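Local coordinates for TraM protein (Plasmid R64, PDB 3WZ3) that is of unknown biochemical function but probably belongs, like Legionella DotI, to the inner-membrane complex of a type IVB secretion system, of which this is the periplasmic part, at residues Ser37-Tyr48 and Lys126-Met135. Numbering follows the deposited sequence.
With SO4 (sulfate ion), chain B.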
ATOM      1  N   SER A  37      -7.154  -5.054  -4.774  1.00  6.89           N
ATOM      2  CA  SER A  37      -6.763  -6.445  -4.553  0.50  6.57           C
ATOM      3  C   SER A  37      -5.777  -7.009  -5.596  1.00  7.68           C
ATOM      4  O   SER A  37      -4.894  -7.793  -5.259  1.00  5.46           O
ATOM      5  CB  SER A  37      -8.017  -7.326  -4.440  0.50  7.70           C
ATOM      6  OG  SER A  37      -7.690  -8.640  -4.017  0.50 11.58           O
ATOM      7  N   PRO A  38      -5.932  -6.618  -6.890  1.00  6.27           N
ATOM      8  CA  PRO A  38      -4.998  -7.192  -7.873  1.00  6.57           C
ATOM      9  C   PRO A  38      -3.536  -6.832  -7.619  1.00  5.63           C
ATOM     10  O   PRO A  38      -2.626  -7.507  -8.149  1.00  6.50           O
ATOM     11  CB  PRO A  38      -5.448  -6.568  -9.197  1.00  9.98           C
ATOM     12  CG  PRO A  38      -6.916  -6.276  -8.986  1.00  8.15           C
ATOM     13  CD  PRO A  38      -7.015  -5.848  -7.537  1.00  7.39           C
ATOM     14  N   ARG A  39      -3.285  -5.795  -6.828  1.00  5.27           N
ATOM     15  CA  ARG A  39      -1.902  -5.365  -6.572  1.00  5.34           C
ATOM     16  C   ARG A  39      -1.251  -6.183  -5.462  1.00  5.17           C
ATOM     17  O   ARG A  39      -0.059  -6.011  -5.185  1.00  5.06           O
ATOM     18  CB  ARG A  39      -1.847  -3.878  -6.199  1.00  6.72           C
ATOM     19  CG  ARG A  39      -2.374  -2.956  -7.278  1.00 12.39           C
ATOM     20  CD  ARG A  39      -1.432  -2.956  -8.458  1.00 17.07           C
ATOM     21  NE  ARG A  39      -1.851  -2.077  -9.548  1.00 23.01           N
ATOM     22  CZ  ARG A  39      -2.112  -2.494 -10.783  1.00 26.58           C
ATOM     23  NH1 ARG A  39      -2.487  -1.616 -11.710  1.00 33.39           N
ATOM     24  NH2 ARG A  39      -2.000  -3.786 -11.096  1.00 15.08           N
ATOM     25  N   PHE A  40      -2.006  -7.081  -4.831  1.00  4.84           N
ATOM     26  CA  PHE A  40      -1.536  -7.797  -3.630  1.00  4.89           C
ATOM     27  C   PHE A  40      -1.747  -9.296  -3.751  1.00  5.70           C
ATOM     28  O   PHE A  40      -2.704  -9.720  -4.406  1.00  6.83           O
ATOM     29  CB  PHE A  40      -2.355  -7.360  -2.400  1.00  5.51           C
ATOM     30  CG  PHE A  40      -2.092  -5.955  -1.915  1.00  3.62           C
ATOM     31  CD1 PHE A  40      -2.736  -4.863  -2.475  1.00  6.60           C
ATOM     32  CD2 PHE A  40      -1.210  -5.746  -0.856  1.00  5.64           C
ATOM     33  CE1 PHE A  40      -2.498  -3.594  -1.983  1.00  7.79           C
ATOM     34  CE2 PHE A  40      -0.974  -4.482  -0.361  1.00  6.79           C
ATOM     35  CZ  PHE A  40      -1.601  -3.408  -0.923  1.00  8.41           C
ATOM     36  N   SER A  41      -0.896 -10.105  -3.110  1.00  4.47           N
ATOM     37  CA  SER A  41      -1.322 -11.456  -2.774  1.00  5.25           C
ATOM     38  C   SER A  41      -2.283 -11.335  -1.588  1.00  5.86           C
ATOM     39  O   SER A  41      -2.344 -10.297  -0.926  1.00  5.13           O
ATOM     40  CB  SER A  41      -0.130 -12.318  -2.351  1.00  6.05           C
ATOM     41  OG  SER A  41       0.381 -11.882  -1.095  1.00  5.63           O
ATOM     42  N   ASP A  42      -2.991 -12.409  -1.256  1.00  7.22           N
ATOM     43  CA  ASP A  42      -3.930 -12.297  -0.144  1.00  7.39           C
ATOM     44  C   ASP A  42      -3.212 -12.080   1.196  1.00  6.49           C
ATOM     45  O   ASP A  42      -3.711 -11.360   2.063  1.00  6.34           O
ATOM     46  CB  ASP A  42      -4.888 -13.497  -0.126  1.00  9.28           C
ATOM     47  CG  ASP A  42      -5.917 -13.435  -1.257  1.00 11.64           C
ATOM     48  OD1 ASP A  42      -5.990 -12.402  -1.959  1.00 13.79           O
ATOM     49  OD2 ASP A  42      -6.660 -14.416  -1.463  1.00 21.70           O
ATOM     50  N   GLU A  43      -2.027 -12.673   1.372  1.00  7.26           N
ATOM     51  CA  GLU A  43      -1.228 -12.366   2.562  1.00  9.22           C
ATOM     52  C   GLU A  43      -0.758 -10.909   2.579  1.00  6.78           C
ATOM     53  O   GLU A  43      -0.707 -10.271   3.643  1.00  8.30           O
ATOM     54  CB  GLU A  43      -0.014 -13.280   2.672  1.00 12.84           C
ATOM     55  CG  GLU A  43       0.669 -13.163   4.022  1.00 19.45           C
ATOM     56  CD  GLU A  43      -0.126 -13.830   5.139  1.00 27.60           C
ATOM     57  OE1 GLU A  43      -1.024 -14.631   4.819  1.00 24.94           O
ATOM     58  OE2 GLU A  43       0.154 -13.565   6.336  1.00 29.46           O
ATOM     59  N   GLY A  44      -0.423 -10.365   1.418  1.00  4.89           N
ATOM     60  CA  GLY A  44      -0.036  -8.976   1.327  1.00  7.32           C
ATOM     61  C   GLY A  44      -1.198  -8.074   1.715  1.00  6.59           C
ATOM     62  O   GLY A  44      -1.037  -7.089   2.441  1.00  6.79           O
ATOM     63  N   PHE A  45      -2.385  -8.419   1.220  1.00  5.33           N
ATOM     64  CA  PHE A  45      -3.569  -7.612   1.475  1.00  4.92           C
ATOM     65  C   PHE A  45      -3.887  -7.586   2.980  1.00  4.52           C
ATOM     66  O   PHE A  45      -4.355  -6.576   3.501  1.00  5.05           O
ATOM     67  CB  PHE A  45      -4.738  -8.170   0.648  1.00  4.83           C
ATOM     68  CG  PHE A  45      -5.859  -7.189   0.407  1.00  6.73           C
ATOM     69  CD1 PHE A  45      -5.789  -6.252  -0.615  1.00  6.84           C
ATOM     70  CD2 PHE A  45      -7.012  -7.246   1.177  1.00  9.23           C
ATOM     71  CE1 PHE A  45      -6.854  -5.362  -0.843  1.00  9.54           C
ATOM     72  CE2 PHE A  45      -8.060  -6.360   0.953  1.00 10.36           C
ATOM     73  CZ  PHE A  45      -7.981  -5.429  -0.057  1.00  8.79           C
ATOM     74  N   ALA A  46      -3.621  -8.685   3.671  1.00  5.39           N
ATOM     75  CA  ALA A  46      -3.795  -8.702   5.119  1.00  6.96           C
ATOM     76  C   ALA A  46      -2.959  -7.641   5.810  1.00  6.51           C
ATOM     77  O   ALA A  46      -3.396  -7.069   6.820  1.00  6.93           O
ATOM     78  CB  ALA A  46      -3.455 -10.076   5.672  1.00  6.73           C
ATOM     79  N   GLY A  47      -1.759  -7.365   5.302  1.00  5.85           N
ATOM     80  CA  GLY A  47      -0.936  -6.315   5.878  1.00  5.68           C
ATOM     81  C   GLY A  47      -1.525  -4.931   5.665  1.00  6.61           C
ATOM     82  O   GLY A  47      -1.399  -4.061   6.534  1.00  7.13           O
ATOM     83  N   TYR A  48      -2.161  -4.717   4.521  1.00  6.25           N
ATOM     84  CA  TYR A  48      -2.891  -3.469   4.274  1.00  5.43           C
ATOM     85  C   TYR A  48      -4.074  -3.342   5.251  1.00  6.57           C
ATOM     86  O   TYR A  48      -4.271  -2.298   5.856  1.00  5.51           O
ATOM     87  CB  TYR A  48      -3.362  -3.466   2.815  1.00  4.57           C
ATOM     88  CG  TYR A  48      -4.278  -2.348   2.376  1.00  7.24           C
ATOM     89  CD1 TYR A  48      -4.029  -1.032   2.732  1.00  6.66           C
ATOM     90  CD2 TYR A  48      -5.333  -2.606   1.515  1.00 10.93           C
ATOM     91  CE1 TYR A  48      -4.845  -0.007   2.295  1.00  7.46           C
ATOM     92  CE2 TYR A  48      -6.167  -1.573   1.063  1.00 14.27           C
ATOM     93  CZ  TYR A  48      -5.906  -0.281   1.469  1.00 10.19           C
ATOM     94  OH  TYR A  48      -6.712   0.751   1.031  1.00 12.21           O
ATOM     95  N   LYS A 126      -1.535 -12.281 -13.857  1.00  9.48           N
ATOM     96  CA  LYS A 126      -1.663 -10.853 -13.649  1.00  9.55           C
ATOM     97  C   LYS A 126      -0.746 -10.138 -14.629  1.00  8.47           C
ATOM     98  O   LYS A 126       0.479 -10.306 -14.574  1.00  8.07           O
ATOM     99  CB  LYS A 126      -1.252 -10.472 -12.223  1.00  8.45           C
ATOM    100  CG  LYS A 126      -2.169 -10.983 -11.148  1.00  7.66           C
ATOM    101  CD  LYS A 126      -1.774 -10.393  -9.792  1.00  7.20           C
ATOM    102  CE  LYS A 126      -2.755 -10.862  -8.729  1.00  6.87           C
ATOM    103  NZ  LYS A 126      -2.438 -10.298  -7.381  1.00  7.13           N
ATOM    104  N   PRO A 127      -1.318  -9.351 -15.543  1.00  8.62           N
ATOM    105  CA  PRO A 127      -0.482  -8.786 -16.605  1.00  8.46           C
ATOM    106  C   PRO A 127       0.621  -7.849 -16.114  1.00  9.66           C
ATOM    107  O   PRO A 127       1.588  -7.645 -16.847  1.00 10.77           O
ATOM    108  CB  PRO A 127      -1.496  -8.063 -17.512  1.00 11.31           C
ATOM    109  CG  PRO A 127      -2.651  -7.780 -16.602  1.00 11.08           C
ATOM    110  CD  PRO A 127      -2.739  -8.949 -15.689  1.00  9.76           C
ATOM    111  N   SER A 128       0.488  -7.302 -14.900  1.00  7.53           N
ATOM    112  CA  SER A 128       1.572  -6.505 -14.318  1.00  8.11           C
ATOM    113  C   SER A 128       2.799  -7.355 -14.044  1.00  7.98           C
ATOM    114  O   SER A 128       3.895  -6.821 -13.931  1.00  7.36           O
ATOM    115  CB  SER A 128       1.145  -5.898 -12.974  1.00  7.44           C
ATOM    116  OG  SER A 128       0.971  -6.914 -12.021  1.00  9.36           O
ATOM    117  N   GLY A 129       2.596  -8.658 -13.890  1.00  6.12           N
ATOM    118  CA  GLY A 129       3.657  -9.560 -13.481  1.00  5.94           C
ATOM    119  C   GLY A 129       4.161  -9.372 -12.064  1.00  5.24           C
ATOM    120  O   GLY A 129       5.230  -9.896 -11.720  1.00  6.08           O
HETATM  121  N   MSE A 130       3.415  -8.641 -11.236  1.00  4.65           N
HETATM  122  CA  MSE A 130       3.871  -8.374  -9.875  1.00  6.24           C
HETATM  123  C   MSE A 130       2.709  -8.330  -8.899  1.00  5.02           C
HETATM  124  O   MSE A 130       1.569  -8.037  -9.284  1.00  5.17           O
HETATM  125  CB  MSE A 130       4.574  -7.017  -9.827  1.00  6.61           C
HETATM  126  CG  MSE A 130       5.937  -7.033 -10.514  1.00  7.33           C
HETATM  127 SE   MSE A 130       6.858  -5.294 -10.473  1.00 12.76          SE
HETATM  128  CE  MSE A 130       5.861  -4.414 -11.884  1.00 11.11           C
ATOM    129  N   GLU A 131       3.016  -8.559  -7.627  1.00  4.96           N
ATOM    130  CA  GLU A 131       2.050  -8.321  -6.555  1.00  4.08           C
ATOM    131  C   GLU A 131       2.792  -8.125  -5.246  1.00  5.62           C
ATOM    132  O   GLU A 131       3.897  -8.652  -5.046  1.00  5.60           O
ATOM    133  CB  GLU A 131       1.052  -9.483  -6.445  1.00  6.38           C
ATOM    134  CG  GLU A 131       1.648 -10.731  -5.881  1.00  5.86           C
ATOM    135  CD  GLU A 131       0.754 -11.953  -6.007  1.00  7.50           C
ATOM    136  OE1 GLU A 131      -0.399 -11.821  -6.489  1.00 10.19           O
ATOM    137  OE2 GLU A 131       1.202 -13.057  -5.619  1.00  9.89           O
ATOM    138  N   ILE A 132       2.192  -7.363  -4.344  1.00  4.41           N
ATOM    139  CA  ILE A 132       2.757  -7.152  -3.023  1.00  4.26           C
ATOM    140  C   ILE A 132       2.428  -8.334  -2.123  1.00  4.41           C
ATOM    141  O   ILE A 132       1.251  -8.609  -1.844  1.00  4.27           O
ATOM    142  CB  ILE A 132       2.167  -5.868  -2.417  1.00  3.91           C
ATOM    143  CG1 ILE A 132       2.605  -4.657  -3.252  1.00  5.72           C
ATOM    144  CG2 ILE A 132       2.581  -5.747  -0.954  1.00  4.78           C
ATOM    145  CD1 ILE A 132       1.863  -3.354  -2.901  1.00  7.98           C
ATOM    146  N   ARG A 133       3.455  -9.028  -1.644  1.00  6.60           N
ATOM    147  CA  ARG A 133       3.228 -10.179  -0.770  1.00  5.38           C
ATOM    148  C   ARG A 133       3.353  -9.876   0.705  1.00  6.11           C
ATOM    149  O   ARG A 133       2.945 -10.693   1.536  1.00  7.04           O
ATOM    150  CB  ARG A 133       4.150 -11.344  -1.118  1.00  8.29           C
ATOM    151  CG  ARG A 133       5.605 -10.996  -0.985  1.00  9.56           C
ATOM    152  CD  ARG A 133       6.499 -12.240  -1.089  1.00 13.40           C
ATOM    153  NE  ARG A 133       6.493 -13.027   0.130  1.00 17.68           N
ATOM    154  CZ  ARG A 133       6.059 -14.282   0.204  1.00 23.19           C
ATOM    155  NH1 ARG A 133       5.597 -14.893  -0.883  1.00 20.73           N
ATOM    156  NH2 ARG A 133       6.080 -14.922   1.367  1.00 28.07           N
ATOM    157  N   GLN A 134       3.886  -8.701   1.038  1.00  5.08           N
ATOM    158  CA  GLN A 134       3.997  -8.277   2.434  1.00  4.79           C
ATOM    159  C   GLN A 134       4.006  -6.771   2.519  1.00  6.74           C
ATOM    160  O   GLN A 134       4.675  -6.117   1.727  1.00  5.13           O
ATOM    161  CB  GLN A 134       5.263  -8.835   3.095  1.00  7.22           C
ATOM    162  CG  GLN A 134       5.266  -8.615   4.617  1.00  8.49           C
ATOM    163  CD  GLN A 134       6.379  -9.345   5.319  1.00 13.12           C
ATOM    164  OE1 GLN A 134       6.145 -10.099   6.266  1.00 19.56           O
ATOM    165  NE2 GLN A 134       7.594  -9.117   4.880  1.00 10.35           N
HETATM  166  N   MSE A 135       3.241  -6.233   3.471  1.00  5.94           N
HETATM  167  CA  MSE A 135       3.166  -4.793   3.736  1.00  6.26           C
HETATM  168  C   MSE A 135       3.263  -4.593   5.236  1.00  7.91           C
HETATM  169  O   MSE A 135       2.499  -5.206   5.999  1.00  8.84           O
HETATM  170  CB  MSE A 135       1.852  -4.194   3.243  1.00  7.25           C
HETATM  171  CG  MSE A 135       1.703  -2.736   3.607  1.00  8.63           C
HETATM  172 SE   MSE A 135       0.142  -1.879   2.753  1.00 18.04          SE
HETATM  173  CE  MSE A 135       0.904  -1.349   1.052  1.00 15.77           C
TER
HETATM  174  S   SO4 B 301      -8.228 -10.079  -7.715  1.00 11.59           S
HETATM  175  O1  SO4 B 301      -6.899 -10.166  -8.294  1.00 15.58           O
HETATM  176  O2  SO4 B 301      -8.096  -9.835  -6.288  1.00 13.35           O
HETATM  177  O3  SO4 B 301      -8.986  -8.934  -8.211  1.00 18.56           O
HETATM  178  O4  SO4 B 301      -8.930 -11.339  -7.970  1.00 14.52           O
HETATM  179  O   HOH W   1      -1.082  -6.421 -10.208  1.00 10.95           O
HETATM  180  O   HOH W   2       1.437  -8.317   4.635  1.00  9.10           O
HETATM  181  O   HOH W   3       0.286  -4.541   8.571  1.00 21.27           O
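F40 and I132 meet in a single beta bridge where the loop before helix 42-54 docks on strand 130-139, an edge strand of the four-stranded antiparallel sheet. I132 N donates to R39 O at 2.8 Å, nearly straight at 171°, and S41 N donates back to I132 O at 2.9 Å. On the buried side the packing is close. I132 lays CD1 over one face of the F40 ring, 4.2 Å from its centroid. In M135, a selenomethionine, CG lies opposite the backbone N (chi1 175°) and the chain bends at its end, putting SE against Y48 CB and CE at the F40 ring edge, 3.8 Å from CZ; A17 and L18 of helix 7-22 close over I132 and M135. G44 lets the helix come down on the strand, its CA 3.4 Å from I132 O, and S41 OG caps that first turn by accepting from G44 N.

The P38 and S128 end is polar and looser. K126 stretches out so that NZ reaches P38 O at 2.9 Å and pairs with E131 OE1 at 2.7 Å, while a water links P38 O, R39 NH2 and S128 OG. At the far end another water joins E43 O to M135 N. Backbone bonds thus fix the register of loop and strand, apolar side chains seal the helix-sheet interior, and E131 probably orients K126 for its bond across to P38.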